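Local structure of phosphoribosylaminoimidazole carboxylase (Treponema denticola, 5C5D) at residues 1-14 and 53-67. The protein catalyses the reversible carboxylation of 5-aminoimidazole ribonucleotide with carbon dioxide to 4-carboxy-5-aminoimidazole ribonucleotide in de novo purine biosynthesis. The protein carries 1 engineered substitution. Residues are numbered along the deposited sequence; the frame is centred on the assembly and turned at random.
Sequences MRPLVIILMGSSSD and YEALDRPKLYITIAG
Ile6 and Tyr62 lie side by side on neighbouring strands, 4-9 and 60-65, of the parallel sheet in a flavodoxin-like three-layer alpha/beta fold (strand order 2-1-3-4-5). An unbroken ladder establishes the pairing: seven backbone bonds run from Leu4 N to Pro59 O through to Gly10 N to Ile65 O, and the strand axes diverge by only 19°. On the face carrying Leu4, Ile6 and Leu8, Ile6 is wedged between two aromatic rings. Its CG1 sits 3.7 Å from the centroid of the Tyr53 ring, over the face, while CD1 reaches over a face of Tyr62 at 4.1 Å from that centroid; both are CH-pi contacts. Chi1 of -61° sets CG1 beside the backbone N, against Tyr53, and chi2 of 86° turns CD1 over Tyr62, so the branch's two carbons serve different rings. Tyr62 OH donates to Glu54 OE2, tying its ring to the residues that precede strand 60-65, and Tyr53 OH bonds Arg35. On the other face, Val5 CG1 meets Ile63 CD1 at 3.7 Å and Ile7 CG2 meets Ile65 CD1, beneath helices 15-27 and 117-129. At the N-terminal end, the Arg58 guanidinium is sandwiched between Met1 CE on one face and Leu4 CB on the opposite one. Its NE donates to Arg2 O at 2.8 Å, and NH2 approaches Pro3 O from above the carbonyl plane (3.1 Å) while also pairing with Glu31. Past the strands' C-terminal ends lie the substrate-binding residues Ser11, Asp14 and Gly67; one water donates to Asp14 OD2 and accepts from Gly67 N, the water oxygen 2.9 Å from both.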
loop_
_atom_site.group_PDB
_atom_site.type_symbol
_atom_site.label_atom_id
_atom_site.label_comp_id
_atom_site.label_asym_id
_atom_site.label_seq_id
_atom_site.Cartn_x
_atom_site.Cartn_y
_atom_site.Cartn_z
ATOM N N MET D 1 -3.942 -39.214 26.436
ATOM C CA MET D 1 -4.024 -38.049 27.355
ATOM C C MET D 1 -4.612 -36.832 26.641
ATOM O O MET D 1 -4.709 -36.775 25.411
ATOM C CB MET D 1 -2.645 -37.701 27.929
ATOM C CG MET D 1 -2.677 -36.697 29.113
ATOM S SD MET D 1 -1.091 -36.433 29.908
ATOM C CE MET D 1 -1.541 -35.142 31.063
ATOM N N ARG D 2 -5.010 -35.867 27.448
ATOM C CA ARG D 2 -5.742 -34.703 27.000
ATOM C C ARG D 2 -4.900 -33.794 26.100
ATOM O O ARG D 2 -3.675 -33.844 26.124
ATOM C CB ARG D 2 -6.233 -33.921 28.223
ATOM C CG ARG D 2 -7.058 -34.761 29.225
ATOM C CD ARG D 2 -8.342 -35.320 28.603
ATOM N NE ARG D 2 -9.199 -34.249 28.093
ATOM C CZ ARG D 2 -9.962 -34.331 27.005
ATOM N NH1 ARG D 2 -9.998 -35.443 26.282
ATOM N NH2 ARG D 2 -10.692 -33.287 26.635
ATOM N N PRO D 3 -5.565 -32.965 25.304
ATOM C CA PRO D 3 -4.835 -32.036 24.448
ATOM C C PRO D 3 -3.958 -31.041 25.206
ATOM O O PRO D 3 -4.182 -30.781 26.389
ATOM C CB PRO D 3 -5.952 -31.320 23.694
ATOM C CG PRO D 3 -7.060 -32.349 23.607
ATOM C CD PRO D 3 -6.999 -33.018 24.960
ATOM N N LEU D 4 -2.956 -30.515 24.505
ATOM C CA LEU D 4 -2.043 -29.518 25.037
ATOM C C LEU D 4 -1.765 -28.482 23.954
ATOM O O LEU D 4 -1.488 -28.836 22.818
ATOM C CB LEU D 4 -0.725 -30.162 25.485
ATOM C CG LEU D 4 0.316 -29.182 25.995
ATOM C CD1 LEU D 4 -0.213 -28.517 27.254
ATOM C CD2 LEU D 4 1.634 -29.887 26.271
ATOM N N VAL D 5 -1.810 -27.205 24.305
ATOM C CA VAL D 5 -1.427 -26.158 23.388
ATOM C C VAL D 5 -0.215 -25.453 23.968
ATOM O O VAL D 5 -0.264 -24.962 25.085
ATOM C CB VAL D 5 -2.537 -25.127 23.176
ATOM C CG1 VAL D 5 -2.043 -23.975 22.301
ATOM C CG2 VAL D 5 -3.758 -25.762 22.541
ATOM N N ILE D 6 0.861 -25.409 23.201
ATOM C CA ILE D 6 2.061 -24.733 23.617
ATOM C C ILE D 6 2.028 -23.369 22.962
ATOM O O ILE D 6 2.044 -23.268 21.744
ATOM C CB ILE D 6 3.337 -25.483 23.193
ATOM C CG1 ILE D 6 3.384 -26.885 23.821
ATOM C CG2 ILE D 6 4.553 -24.652 23.560
ATOM C CD1 ILE D 6 2.656 -27.983 23.032
ATOM N N ILE D 7 2.001 -22.335 23.792
ATOM C CA ILE D 7 2.027 -20.956 23.311
ATOM C C ILE D 7 3.440 -20.470 23.432
ATOM O O ILE D 7 3.936 -20.300 24.549
ATOM C CB ILE D 7 1.088 -20.059 24.119
ATOM C CG1 ILE D 7 -0.321 -20.637 24.094
ATOM C CG2 ILE D 7 1.101 -18.631 23.550
ATOM C CD1 ILE D 7 -1.288 -19.926 25.037
ATOM N N LEU D 8 4.117 -20.289 22.303
ATOM C CA LEU D 8 5.531 -19.909 22.297
ATOM C C LEU D 8 5.716 -18.544 21.671
ATOM O O LEU D 8 5.320 -18.320 20.515
ATOM C CB LEU D 8 6.362 -20.953 21.539
ATOM C CG LEU D 8 7.826 -20.572 21.342
ATOM C CD1 LEU D 8 8.565 -20.378 22.659
ATOM C CD2 LEU D 8 8.507 -21.630 20.488
ATOM N N MET D 9 6.302 -17.622 22.431
ATOM C CA MET D 9 6.464 -16.259 21.956
ATOM C C MET D 9 7.946 -15.891 21.861
ATOM O O MET D 9 8.767 -16.398 22.624
ATOM C CB MET D 9 5.739 -15.297 22.902
ATOM C CG MET D 9 6.468 -15.101 24.181
ATOM S SD MET D 9 5.452 -14.205 25.400
ATOM C CE MET D 9 4.504 -15.563 26.060
ATOM N N GLY D 10 8.271 -14.998 20.934
ATOM C CA GLY D 10 9.652 -14.651 20.670
ATOM C C GLY D 10 10.244 -13.750 21.718
ATOM O O GLY D 10 11.455 -13.727 21.886
ATOM N N SER D 11 9.387 -13.016 22.414
ATOM C CA SER D 11 9.832 -12.058 23.419
ATOM C C SER D 11 8.836 -11.921 24.556
ATOM O O SER D 11 7.623 -11.976 24.343
ATOM C CB SER D 11 10.038 -10.685 22.773
ATOM O OG SER D 11 10.181 -9.677 23.752
ATOM N N SER D 12 9.349 -11.699 25.762
ATOM C CA SER D 12 8.472 -11.447 26.895
ATOM C C SER D 12 7.599 -10.218 26.658
ATOM O O SER D 12 6.587 -10.044 27.331
ATOM C CB SER D 12 9.274 -11.279 28.181
ATOM O OG SER D 12 10.115 -10.135 28.146
ATOM N N SER D 13 7.971 -9.378 25.695
ATOM C CA SER D 13 7.176 -8.192 25.421
ATOM C C SER D 13 5.812 -8.576 24.863
ATOM O O SER D 13 4.892 -7.746 24.873
ATOM C CB SER D 13 7.910 -7.255 24.451
ATOM O OG SER D 13 8.062 -7.836 23.163
ATOM N N ASP D 14 5.686 -9.821 24.378
ATOM C CA ASP D 14 4.433 -10.336 23.814
ATOM C C ASP D 14 3.502 -10.989 24.835
ATOM O O ASP D 14 2.493 -11.576 24.446
ATOM C CB ASP D 14 4.695 -11.396 22.713
ATOM C CG ASP D 14 5.683 -10.947 21.627
ATOM O OD1 ASP D 14 5.454 -9.872 21.053
ATOM O OD2 ASP D 14 6.637 -11.732 21.291
ATOM N N TYR D 53 8.477 -31.071 24.288
ATOM C CA TYR D 53 7.025 -31.121 24.038
ATOM C C TYR D 53 6.685 -32.189 22.992
ATOM O O TYR D 53 5.680 -32.896 23.115
ATOM C CB TYR D 53 6.468 -29.758 23.586
ATOM C CG TYR D 53 6.439 -28.763 24.733
ATOM C CD1 TYR D 53 5.610 -28.968 25.828
ATOM C CD2 TYR D 53 7.233 -27.640 24.708
ATOM C CE1 TYR D 53 5.575 -28.064 26.881
ATOM C CE2 TYR D 53 7.197 -26.707 25.750
ATOM C CZ TYR D 53 6.378 -26.938 26.830
ATOM O OH TYR D 53 6.355 -26.043 27.867
ATOM N N GLU D 54 7.545 -32.341 21.997
ATOM C CA GLU D 54 7.286 -33.291 20.903
ATOM C C GLU D 54 7.275 -34.749 21.359
ATOM O O GLU D 54 6.606 -35.601 20.745
ATOM C CB GLU D 54 8.314 -33.095 19.790
ATOM C CG GLU D 54 8.003 -31.918 18.876
ATOM C CD GLU D 54 6.769 -32.144 18.052
ATOM O OE1 GLU D 54 6.864 -32.861 17.026
ATOM O OE2 GLU D 54 5.698 -31.619 18.440
ATOM N N ALA D 55 8.016 -35.031 22.425
ATOM C CA ALA D 55 8.124 -36.359 23.005
ATOM C C ALA D 55 6.874 -36.756 23.817
ATOM O O ALA D 55 6.706 -37.919 24.198
ATOM C CB ALA D 55 9.365 -36.417 23.870
ATOM N N LEU D 56 5.976 -35.808 24.066
ATOM C CA LEU D 56 4.767 -36.134 24.829
ATOM C C LEU D 56 3.719 -36.856 23.961
ATOM O O LEU D 56 3.352 -36.386 22.892
ATOM C CB LEU D 56 4.154 -34.863 25.424
ATOM C CG LEU D 56 5.090 -33.985 26.272
ATOM C CD1 LEU D 56 4.367 -32.721 26.674
ATOM C CD2 LEU D 56 5.615 -34.682 27.503
ATOM N N ASP D 57 3.238 -37.994 24.444
ATOM C CA ASP D 57 2.188 -38.701 23.728
ATOM C C ASP D 57 0.821 -38.136 24.090
ATOM O O ASP D 57 0.078 -38.721 24.882
ATOM C CB ASP D 57 2.254 -40.196 24.040
ATOM C CG ASP D 57 1.151 -41.010 23.331
ATOM O OD1 ASP D 57 0.661 -40.601 22.247
ATOM O OD2 ASP D 57 0.784 -42.070 23.880
ATOM N N ARG D 58 0.509 -36.997 23.497
ATOM C CA ARG D 58 -0.794 -36.379 23.617
ATOM C C ARG D 58 -0.976 -35.469 22.420
ATOM O O ARG D 58 0.003 -35.024 21.839
ATOM C CB ARG D 58 -0.904 -35.595 24.919
ATOM C CG ARG D 58 0.056 -34.442 25.022
ATOM C CD ARG D 58 0.200 -34.003 26.494
ATOM N NE ARG D 58 -1.006 -33.341 26.978
ATOM C CZ ARG D 58 -1.108 -32.677 28.133
ATOM N NH1 ARG D 58 -0.077 -32.582 28.966
ATOM N NH2 ARG D 58 -2.260 -32.078 28.438
ATOM N N PRO D 59 -2.225 -35.204 22.030
ATOM C CA PRO D 59 -2.462 -34.300 20.904
ATOM C C PRO D 59 -2.002 -32.915 21.236
ATOM O O PRO D 59 -2.384 -32.425 22.290
ATOM C CB PRO D 59 -3.978 -34.323 20.728
ATOM C CG PRO D 59 -4.482 -35.398 21.620
ATOM C CD PRO D 59 -3.472 -35.693 22.634
ATOM N N LYS D 60 -1.194 -32.300 20.381
ATOM C CA LYS D 60 -0.713 -30.965 20.693
ATOM C C LYS D 60 -0.743 -30.049 19.512
ATOM O O LYS D 60 -0.662 -30.479 18.366
ATOM C CB LYS D 60 0.695 -31.028 21.272
ATOM C CG LYS D 60 1.751 -31.609 20.428
ATOM C CD LYS D 60 2.874 -32.115 21.380
ATOM C CE LYS D 60 3.524 -33.337 20.869
ATOM N NZ LYS D 60 2.614 -34.459 20.773
ATOM N N LEU D 61 -0.865 -28.768 19.834
ATOM C CA LEU D 61 -0.728 -27.688 18.875
ATOM C C LEU D 61 0.265 -26.678 19.435
ATOM O O LEU D 61 0.372 -26.535 20.642
ATOM C CB LEU D 61 -2.063 -27.005 18.592
ATOM C CG LEU D 61 -3.077 -27.841 17.833
ATOM C CD1 LEU D 61 -4.384 -27.096 17.811
ATOM C CD2 LEU D 61 -2.625 -28.167 16.413
ATOM N N TYR D 62 0.978 -26.000 18.544
ATOM C CA TYR D 62 1.807 -24.871 18.925
ATOM C C TYR D 62 1.194 -23.616 18.359
ATOM O O TYR D 62 0.835 -23.602 17.185
ATOM C CB TYR D 62 3.233 -25.064 18.402
ATOM C CG TYR D 62 3.901 -26.308 18.944
ATOM C CD1 TYR D 62 3.642 -27.551 18.389
ATOM C CD2 TYR D 62 4.805 -26.239 19.993
ATOM C CE1 TYR D 62 4.248 -28.694 18.890
ATOM C CE2 TYR D 62 5.424 -27.350 20.479
ATOM C CZ TYR D 62 5.152 -28.589 19.925
ATOM O OH TYR D 62 5.741 -29.744 20.407
ATOM N N ILE D 63 1.068 -22.585 19.185
ATOM C CA ILE D 63 0.648 -21.261 18.713
ATOM C C ILE D 63 1.865 -20.364 18.882
ATOM O O ILE D 63 2.350 -20.171 20.002
ATOM C CB ILE D 63 -0.569 -20.723 19.466
ATOM C CG1 ILE D 63 -1.768 -21.646 19.282
ATOM C CG2 ILE D 63 -0.908 -19.306 18.995
ATOM C CD1 ILE D 63 -3.007 -21.204 20.113
ATOM N N THR D 64 2.351 -19.810 17.775
ATOM C CA THR D 64 3.600 -19.069 17.758
ATOM C C THR D 64 3.380 -17.583 17.543
ATOM O O THR D 64 2.665 -17.160 16.651
ATOM C CB THR D 64 4.522 -19.634 16.684
ATOM O OG1 THR D 64 3.764 -19.740 15.458
ATOM C CG2 THR D 64 5.051 -21.000 17.136
ATOM N N ILE D 65 3.970 -16.818 18.445
ATOM C CA ILE D 65 3.791 -15.364 18.513
ATOM C C ILE D 65 5.100 -14.619 18.339
ATOM O O ILE D 65 5.952 -14.706 19.188
ATOM C CB ILE D 65 3.232 -14.958 19.872
ATOM C CG1 ILE D 65 1.896 -15.668 20.131
ATOM C CG2 ILE D 65 3.002 -13.462 19.958
ATOM C CD1 ILE D 65 1.511 -15.601 21.617
ATOM N N ALA D 66 5.265 -13.888 17.243
ATOM C CA ALA D 66 6.477 -13.120 17.054
ATOM C C ALA D 66 6.150 -11.849 16.297
ATOM O O ALA D 66 5.461 -11.901 15.276
ATOM C CB ALA D 66 7.512 -13.909 16.316
ATOM N N GLY D 67 6.661 -10.729 16.806
ATOM C CA GLY D 67 6.452 -9.460 16.141
ATOM C C GLY D 67 7.489 -9.184 15.078
ATOM O O GLY D 67 8.393 -9.992 14.826
HETATM O O HOH W 1 8.373 -11.091 19.109
#